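Local coordinates for sugar-binding transport ATP-binding protein (Pyrococcus horikoshii, PDB 1V43), which binds ATP and probably hydrolyses it to drive sugar uptake, as the ATP-binding subunit of an ABC transporter, at residues E246-E251 / E333-K338; F264-P269 / R306-I311; H292-G297 / K352-L357. All blocks are in the same frame, centred on the assembly; numbering follows the deposited sequence.

Contact 1: residues E246-E251 / E333-K338; sequences EMNILE and ELVKVK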
# COMPACT_ATOMS: atom_id res chain seq x y z
N GLU A 246 7.67 -7.74 -3.63
CA GLU A 246 8.97 -7.69 -4.28
C GLU A 246 9.34 -8.86 -5.19
O GLU A 246 8.80 -9.95 -5.07
CB GLU A 246 10.04 -7.56 -3.20
CG GLU A 246 10.06 -6.22 -2.51
CD GLU A 246 11.09 -6.17 -1.39
OE1 GLU A 246 12.06 -6.96 -1.42
OE2 GLU A 246 10.92 -5.31 -0.48
N MET A 247 10.28 -8.63 -6.09
CA MET A 247 10.76 -9.67 -6.99
C MET A 247 11.42 -10.77 -6.16
O MET A 247 12.17 -10.47 -5.24
CB MET A 247 11.80 -9.11 -7.95
CG MET A 247 12.56 -10.18 -8.74
SD MET A 247 13.85 -9.49 -9.84
CE MET A 247 12.84 -8.51 -10.97
N ASN A 248 11.14 -12.03 -6.48
CA ASN A 248 11.76 -13.14 -5.77
C ASN A 248 13.23 -13.24 -6.17
O ASN A 248 13.55 -13.29 -7.35
CB ASN A 248 11.05 -14.45 -6.12
CG ASN A 248 9.60 -14.46 -5.72
OD1 ASN A 248 8.70 -14.40 -6.56
ND2 ASN A 248 9.35 -14.51 -4.42
N ILE A 249 14.12 -13.25 -5.18
CA ILE A 249 15.56 -13.36 -5.45
C ILE A 249 16.07 -14.68 -4.88
O ILE A 249 16.11 -14.88 -3.67
CB ILE A 249 16.34 -12.18 -4.81
CG1 ILE A 249 15.86 -10.84 -5.39
CG2 ILE A 249 17.82 -12.33 -5.10
CD1 ILE A 249 16.09 -10.70 -6.87
N LEU A 250 16.46 -15.59 -5.77
CA LEU A 250 16.95 -16.90 -5.34
C LEU A 250 18.38 -17.18 -5.78
O LEU A 250 18.73 -17.01 -6.94
CB LEU A 250 16.04 -18.00 -5.88
CG LEU A 250 14.57 -17.95 -5.46
CD1 LEU A 250 13.86 -19.22 -5.92
CD2 LEU A 250 14.48 -17.80 -3.96
N GLU A 251 19.19 -17.65 -4.84
CA GLU A 251 20.58 -17.98 -5.11
C GLU A 251 20.66 -19.30 -5.87
O GLU A 251 20.13 -20.30 -5.41
CB GLU A 251 21.32 -18.09 -3.78
CG GLU A 251 22.82 -18.16 -3.89
CD GLU A 251 23.49 -18.06 -2.53
OE1 GLU A 251 24.73 -18.22 -2.46
OE2 GLU A 251 22.78 -17.83 -1.53
N GLU A 333 13.30 -23.31 -0.68
CA GLU A 333 13.03 -21.89 -0.77
C GLU A 333 11.57 -21.48 -0.63
O GLU A 333 10.67 -22.32 -0.72
CB GLU A 333 13.58 -21.36 -2.09
CG GLU A 333 14.42 -20.12 -1.94
CD GLU A 333 15.64 -20.34 -1.06
OE1 GLU A 333 16.42 -21.27 -1.36
OE2 GLU A 333 15.81 -19.59 -0.08
N LEU A 334 11.35 -20.19 -0.41
CA LEU A 334 10.00 -19.65 -0.27
C LEU A 334 9.83 -18.44 -1.19
O LEU A 334 10.55 -17.45 -1.06
CB LEU A 334 9.77 -19.23 1.19
CG LEU A 334 8.35 -18.92 1.64
CD1 LEU A 334 7.44 -20.12 1.38
CD2 LEU A 334 8.36 -18.58 3.12
N VAL A 335 8.89 -18.52 -2.12
CA VAL A 335 8.65 -17.41 -3.05
C VAL A 335 7.19 -17.00 -3.01
O VAL A 335 6.33 -17.75 -2.55
CB VAL A 335 9.01 -17.79 -4.50
CG1 VAL A 335 10.46 -18.27 -4.59
CG2 VAL A 335 8.06 -18.86 -5.02
N LYS A 336 6.90 -15.80 -3.51
CA LYS A 336 5.53 -15.31 -3.55
C LYS A 336 5.01 -15.31 -4.97
O LYS A 336 5.73 -14.94 -5.89
CB LYS A 336 5.44 -13.88 -3.02
CG LYS A 336 5.79 -13.73 -1.56
CD LYS A 336 5.73 -12.27 -1.18
CE LYS A 336 6.12 -12.04 0.26
NZ LYS A 336 5.99 -10.60 0.60
N VAL A 337 3.76 -15.71 -5.13
CA VAL A 337 3.11 -15.74 -6.43
C VAL A 337 1.86 -14.87 -6.32
O VAL A 337 1.02 -15.05 -5.43
CB VAL A 337 2.71 -17.18 -6.82
CG1 VAL A 337 1.87 -17.15 -8.10
CG2 VAL A 337 3.96 -18.03 -7.03
N LYS A 338 1.73 -13.91 -7.23
CA LYS A 338 0.58 -13.01 -7.19
C LYS A 338 -0.47 -13.37 -8.22
O LYS A 338 -0.21 -13.32 -9.42
CB LYS A 338 1.04 -11.57 -7.38
CG LYS A 338 -0.08 -10.56 -7.37
CD LYS A 338 0.46 -9.16 -7.55
CE LYS A 338 -0.66 -8.14 -7.63
NZ LYS A 338 -0.14 -6.75 -7.69
O HOH W 1 7.60 -8.33 -0.59

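Contact 2: residues F264-P269 / R306-I311; sequences FRIELP and RTARLI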
# COMPACT_ATOMS: atom_id res chain seq x y z
N PHE A 264 15.61 -27.55 -6.41
CA PHE A 264 14.89 -27.41 -7.67
C PHE A 264 15.84 -27.02 -8.80
O PHE A 264 16.97 -26.61 -8.55
CB PHE A 264 13.78 -26.35 -7.55
CG PHE A 264 14.29 -24.92 -7.49
CD1 PHE A 264 14.68 -24.26 -8.65
CD2 PHE A 264 14.42 -24.26 -6.27
CE1 PHE A 264 15.19 -22.96 -8.61
CE2 PHE A 264 14.93 -22.96 -6.21
CZ PHE A 264 15.32 -22.31 -7.38
N ARG A 265 15.37 -27.17 -10.03
CA ARG A 265 16.15 -26.81 -11.21
C ARG A 265 15.23 -26.16 -12.23
O ARG A 265 14.03 -26.43 -12.26
CB ARG A 265 16.81 -28.05 -11.85
CG ARG A 265 15.86 -28.96 -12.64
CD ARG A 265 16.63 -29.96 -13.51
NE ARG A 265 17.20 -29.33 -14.71
CZ ARG A 265 18.07 -29.92 -15.53
NH1 ARG A 265 18.48 -31.16 -15.29
NH2 ARG A 265 18.52 -29.28 -16.61
N ILE A 266 15.80 -25.30 -13.06
CA ILE A 266 15.02 -24.62 -14.08
C ILE A 266 15.70 -24.78 -15.43
O ILE A 266 16.84 -24.38 -15.61
CB ILE A 266 14.88 -23.12 -13.74
CG1 ILE A 266 14.06 -22.96 -12.45
CG2 ILE A 266 14.25 -22.38 -14.90
CD1 ILE A 266 14.06 -21.56 -11.87
N GLU A 267 14.99 -25.38 -16.38
CA GLU A 267 15.54 -25.59 -17.71
C GLU A 267 15.65 -24.27 -18.45
O GLU A 267 14.64 -23.63 -18.75
CB GLU A 267 14.64 -26.55 -18.49
CG GLU A 267 15.40 -27.51 -19.40
CD GLU A 267 16.46 -28.30 -18.64
OE1 GLU A 267 16.12 -28.89 -17.58
OE2 GLU A 267 17.62 -28.33 -19.10
N LEU A 268 16.88 -23.85 -18.73
CA LEU A 268 17.11 -22.59 -19.43
C LEU A 268 17.25 -22.77 -20.94
O LEU A 268 18.13 -23.49 -21.41
CB LEU A 268 18.37 -21.91 -18.89
CG LEU A 268 18.41 -21.51 -17.41
CD1 LEU A 268 19.70 -20.76 -17.15
CD2 LEU A 268 17.21 -20.63 -17.06
N PRO A 269 16.38 -22.11 -21.72
CA PRO A 269 16.44 -22.21 -23.18
C PRO A 269 17.77 -21.66 -23.71
O PRO A 269 18.56 -21.08 -22.97
CB PRO A 269 15.25 -21.37 -23.63
CG PRO A 269 14.27 -21.59 -22.53
CD PRO A 269 15.13 -21.44 -21.30
N ARG A 306 7.08 -19.09 -23.34
CA ARG A 306 8.03 -20.06 -22.82
C ARG A 306 7.91 -20.13 -21.30
O ARG A 306 7.90 -19.10 -20.63
CB ARG A 306 9.45 -19.66 -23.22
CG ARG A 306 9.53 -19.25 -24.70
CD ARG A 306 10.97 -19.01 -25.15
NE ARG A 306 11.63 -18.00 -24.35
CZ ARG A 306 12.91 -17.67 -24.48
NH1 ARG A 306 13.67 -18.28 -25.38
NH2 ARG A 306 13.44 -16.75 -23.69
N THR A 307 7.84 -21.34 -20.75
CA THR A 307 7.66 -21.49 -19.30
C THR A 307 8.48 -22.57 -18.61
O THR A 307 9.11 -23.42 -19.24
CB THR A 307 6.21 -21.79 -18.98
OG1 THR A 307 5.84 -23.02 -19.63
CG2 THR A 307 5.29 -20.67 -19.46
N ALA A 308 8.46 -22.50 -17.29
CA ALA A 308 9.15 -23.46 -16.43
C ALA A 308 8.16 -23.84 -15.33
O ALA A 308 7.43 -22.98 -14.83
CB ALA A 308 10.39 -22.84 -15.84
N ARG A 309 8.13 -25.12 -14.99
CA ARG A 309 7.24 -25.64 -13.96
C ARG A 309 8.04 -26.08 -12.71
O ARG A 309 9.22 -26.42 -12.81
CB ARG A 309 6.47 -26.86 -14.49
CG ARG A 309 5.07 -26.59 -15.03
CD ARG A 309 5.05 -25.94 -16.41
NE ARG A 309 3.67 -25.82 -16.91
CZ ARG A 309 3.31 -25.18 -18.01
NH1 ARG A 309 4.21 -24.57 -18.77
NH2 ARG A 309 2.03 -25.13 -18.37
N LEU A 310 7.38 -26.05 -11.55
CA LEU A 310 8.00 -26.48 -10.29
C LEU A 310 6.87 -26.73 -9.30
O LEU A 310 6.18 -25.80 -8.90
CB LEU A 310 8.92 -25.40 -9.70
CG LEU A 310 9.87 -24.57 -10.56
CD1 LEU A 310 9.09 -23.42 -11.21
CD2 LEU A 310 10.98 -23.99 -9.70
N ILE A 311 6.68 -27.99 -8.92
CA ILE A 311 5.62 -28.31 -7.98
C ILE A 311 6.04 -27.95 -6.56
O ILE A 311 7.17 -28.20 -6.15
CB ILE A 311 5.23 -29.81 -8.05
CG1 ILE A 311 4.51 -30.08 -9.38
CG2 ILE A 311 4.35 -30.19 -6.86
CD1 ILE A 311 3.96 -31.50 -9.53

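Contact 3: residues H292-G297 / K352-L357; sequences HMTVEG and KVIMDL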
# COMPACT_ATOMS: atom_id res chain seq x y z
N HIS A 292 4.83 -12.44 -12.29
CA HIS A 292 5.29 -13.04 -13.54
C HIS A 292 5.27 -14.55 -13.46
O HIS A 292 5.91 -15.25 -14.25
CB HIS A 292 6.68 -12.53 -13.94
CG HIS A 292 6.69 -11.08 -14.33
ND1 HIS A 292 5.57 -10.44 -14.81
CD2 HIS A 292 7.66 -10.14 -14.25
CE1 HIS A 292 5.85 -9.16 -15.00
NE2 HIS A 292 7.11 -8.95 -14.67
N MET A 293 4.52 -15.05 -12.49
CA MET A 293 4.35 -16.48 -12.27
C MET A 293 2.86 -16.69 -12.15
O MET A 293 2.09 -15.74 -12.00
CB MET A 293 5.02 -16.92 -10.97
CG MET A 293 6.54 -16.79 -10.96
SD MET A 293 7.21 -16.92 -9.28
CE MET A 293 7.09 -18.50 -9.08
N THR A 294 2.44 -17.95 -12.21
CA THR A 294 1.04 -18.29 -12.08
C THR A 294 0.95 -19.71 -11.54
O THR A 294 1.98 -20.32 -11.23
CB THR A 294 0.32 -18.18 -13.43
OG1 THR A 294 -1.10 -18.21 -13.22
CG2 THR A 294 0.72 -19.33 -14.36
N VAL A 295 -0.26 -20.23 -11.40
CA VAL A 295 -0.46 -21.59 -10.90
C VAL A 295 -1.24 -22.39 -11.94
O VAL A 295 -2.15 -21.86 -12.57
CB VAL A 295 -1.27 -21.60 -9.58
CG1 VAL A 295 -1.72 -23.01 -9.27
CG2 VAL A 295 -0.43 -21.08 -8.43
N GLU A 296 -0.90 -23.67 -12.12
CA GLU A 296 -1.61 -24.51 -13.08
C GLU A 296 -3.11 -24.52 -12.81
O GLU A 296 -3.54 -24.56 -11.65
CB GLU A 296 -1.11 -25.95 -13.03
CG GLU A 296 -1.98 -26.90 -13.86
CD GLU A 296 -1.61 -28.36 -13.70
OE1 GLU A 296 -1.80 -28.91 -12.57
OE2 GLU A 296 -1.13 -28.96 -14.71
N GLY A 297 -3.89 -24.50 -13.89
CA GLY A 297 -5.33 -24.52 -13.78
C GLY A 297 -5.89 -23.24 -13.22
O GLY A 297 -6.54 -23.24 -12.17
N LYS A 352 1.27 -26.39 -9.00
CA LYS A 352 2.27 -26.39 -10.06
C LYS A 352 2.51 -24.93 -10.38
O LYS A 352 1.69 -24.29 -11.02
CB LYS A 352 1.75 -27.09 -11.33
CG LYS A 352 1.89 -28.59 -11.34
CD LYS A 352 1.26 -29.19 -12.61
CE LYS A 352 1.17 -30.72 -12.53
NZ LYS A 352 0.34 -31.29 -13.63
N VAL A 353 3.63 -24.40 -9.91
CA VAL A 353 3.95 -23.01 -10.17
C VAL A 353 4.55 -22.87 -11.56
O VAL A 353 5.50 -23.57 -11.91
CB VAL A 353 4.94 -22.48 -9.13
CG1 VAL A 353 5.29 -21.04 -9.45
CG2 VAL A 353 4.34 -22.59 -7.72
N ILE A 354 3.99 -21.97 -12.35
CA ILE A 354 4.47 -21.73 -13.71
C ILE A 354 5.17 -20.38 -13.82
O ILE A 354 4.54 -19.34 -13.62
CB ILE A 354 3.29 -21.74 -14.71
CG1 ILE A 354 2.38 -22.94 -14.44
CG2 ILE A 354 3.83 -21.83 -16.13
CD1 ILE A 354 1.23 -23.06 -15.42
N MET A 355 6.47 -20.41 -14.13
CA MET A 355 7.27 -19.20 -14.29
C MET A 355 7.37 -18.76 -15.76
O MET A 355 7.55 -19.59 -16.67
CB MET A 355 8.71 -19.43 -13.79
CG MET A 355 8.83 -20.06 -12.41
SD MET A 355 10.53 -19.98 -11.78
CE MET A 355 11.47 -20.01 -13.32
N ASP A 356 7.26 -17.45 -15.99
CA ASP A 356 7.38 -16.91 -17.34
C ASP A 356 8.86 -16.67 -17.59
O ASP A 356 9.44 -15.69 -17.11
CB ASP A 356 6.63 -15.58 -17.49
CG ASP A 356 6.60 -15.07 -18.93
OD1 ASP A 356 7.51 -15.41 -19.72
OD2 ASP A 356 5.66 -14.33 -19.29
N LEU A 357 9.48 -17.58 -18.34
CA LEU A 357 10.89 -17.52 -18.67
C LEU A 357 11.35 -16.22 -19.32
O LEU A 357 12.51 -15.84 -19.21
CB LEU A 357 11.26 -18.72 -19.55
CG LEU A 357 12.05 -19.85 -18.87
CD1 LEU A 357 11.71 -19.95 -17.39
CD2 LEU A 357 11.75 -21.17 -19.57

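Contact 1: residues E246-E251 / E333-K338
Leu-250 and Val-335 make the apolar part of this contact, their side chains crossing at about a right angle. The two strands run nearly antiparallel, 155° between their directions, and their short axes come within 7.5 Å, too far for strand-to-strand backbone pairing, so that side chains reach across. The CD1 methyl of Leu-250 lies 3.8 Å from CG1 of Val-335. CG of Leu-250 and CG1 of Val-335 both stand anti to the carbonyl carbon of their own residue (chi1 -59° and -56°). Leu-250 also slides past the aliphatic part of Glu-333 in the opposite direction, and its CD1 stands 4.1 Å from Glu-333 CG; the still closer approach of its CD2 is doubtful in the model. Phe-286 of strand 283-288 adjoins Leu-250, while Phe-330 packs on Val-335. Strands 248-255 and 333-340 belong to two different antiparallel sheets of the C-terminal region, which is related to the OB-type regulatory domain of MalK, and the buried side chains lie between those sheets. Polar contacts take over at the other end. The buried side-chain amide of Asn-248 is directed at the backbone of Lys-336, although which way round its oxygen and nitrogen lie is uncertain. A water links the segments there, accepting from the backbone N of Glu-246 at 3.1 Å and from NZ of Lys-336 at 3.0 Å. The Lys-336 chain is extended to its tip, which carries the ammonium group across to this water, and its side chain also rests on Val-178 of the second subunit. Lys-338 NZ forms a salt bridge with Asp-323 of that second subunit, placing this end of strand 333-340 at the dimer interface.

Contact 2: residues F264-P269 / R306-I311
Phe-264, Ile-266 and Pro-269 pack on Leu-310, Ala-308 and Arg-306 in a contact made by side chains between two sheets, with no hydrogen bond from one segment to the other. Strand 264-267 is outermost in its sheet and runs antiparallel to strand 307-311 at an axis distance of 7.1 Å. The CD2 methyl of Leu-310 meets the Phe-264 ring obliquely, 3.9 Å from CD1, and the same methyl lies 4.3 Å from CG1 of Ile-266. Phe-264 has CG between its backbone N and carbonyl carbon (chi1 73°), which carries the ring on to Leu-250 and Val-252 of strand 248-255, two places over in the same sheet. Next along, the CG2 branch of Ile-266 touches CB of Ala-308 at 4.0 Å. At the rim, Pro-269 lies over one face of the Arg-306 guanidinium, its CB 3.9 Å from NH1. The bend of the arginine chain at chi3 turns the group toward the proline, while NH2 is engaged in a salt bridge with Asp-358. The contact thus joins the two antiparallel sheets of the C-terminal region, which the sequence relates to the OB-type domain of MalK.

Contact 3: residues H292-G297 / K352-L357
The bond from Ile-354 N to Thr-294 O combines a nearly straight N-H approach (172°) with a donor well above the carbonyl plane, 39° out of it, at 2.8 Å. It belongs to a short antiparallel ladder in which strand 293-295 forms the edge of the five-stranded sheet of the TOBE (OB-type) region. Thr-294 and Ile-354 are the hydrogen-bonded pair, closed by Thr-294 N to Ile-354 O at 2.9 Å; Met-293 with Met-355 and Val-295 with Val-353 are the flanking non-hydrogen-bonded pairs. Beyond the ladder, Asp-356 N donates to His-292 O and Glu-296 N to Lys-352 O, the latter within the carbonyl plane. On the face of Thr-294 and Ile-354 the side chains lie alongside each other, and CG2 of Thr-294 sits 3.5 Å from CB of Ile-354. At the exposed end Glu-296 and Lys-352 also run side by side. With CG of Glu-296 anti to the backbone N (chi1 171°) and both chains extended, the charged ends meet: Lys-352 NZ reaches the syn side of Glu-296 OE2 at 3.0 Å, with a weak second bond to OE1. A methionine in place of Lys-352 would probably leave the Glu-296 carboxylate without its charged mate across the strands. The Met-293 and Val-295 face is turned to Phe-330 and Leu-326 of strand 323-330. On the other face, CG2 of Thr-294 also lies 3.9 Å from CD1 of Ile-354.

All three contacts lie in the C-terminal, MalK-like region, away from the ATP site, with centres 10 to 14 Å apart. Contact 1 joins strands 248-255 and 333-340 and contact 2 strands 264-267 and 307-319, each bridging the same two sheets, whereas contact 3 lies within the second of these. There strands 307-319 and 350-356 are neighbours, and a probable hydrogen bond from Met-355 N to Ala-308 O ties contact 3 to contact 2. Along the chain both segments of contact 2 fall between those of contact 1, and contact 3 alternates with each. Leu-250 packs on Phe-264 and Met-293 on Val-337, consistent with a common apolar interior between the two sheets.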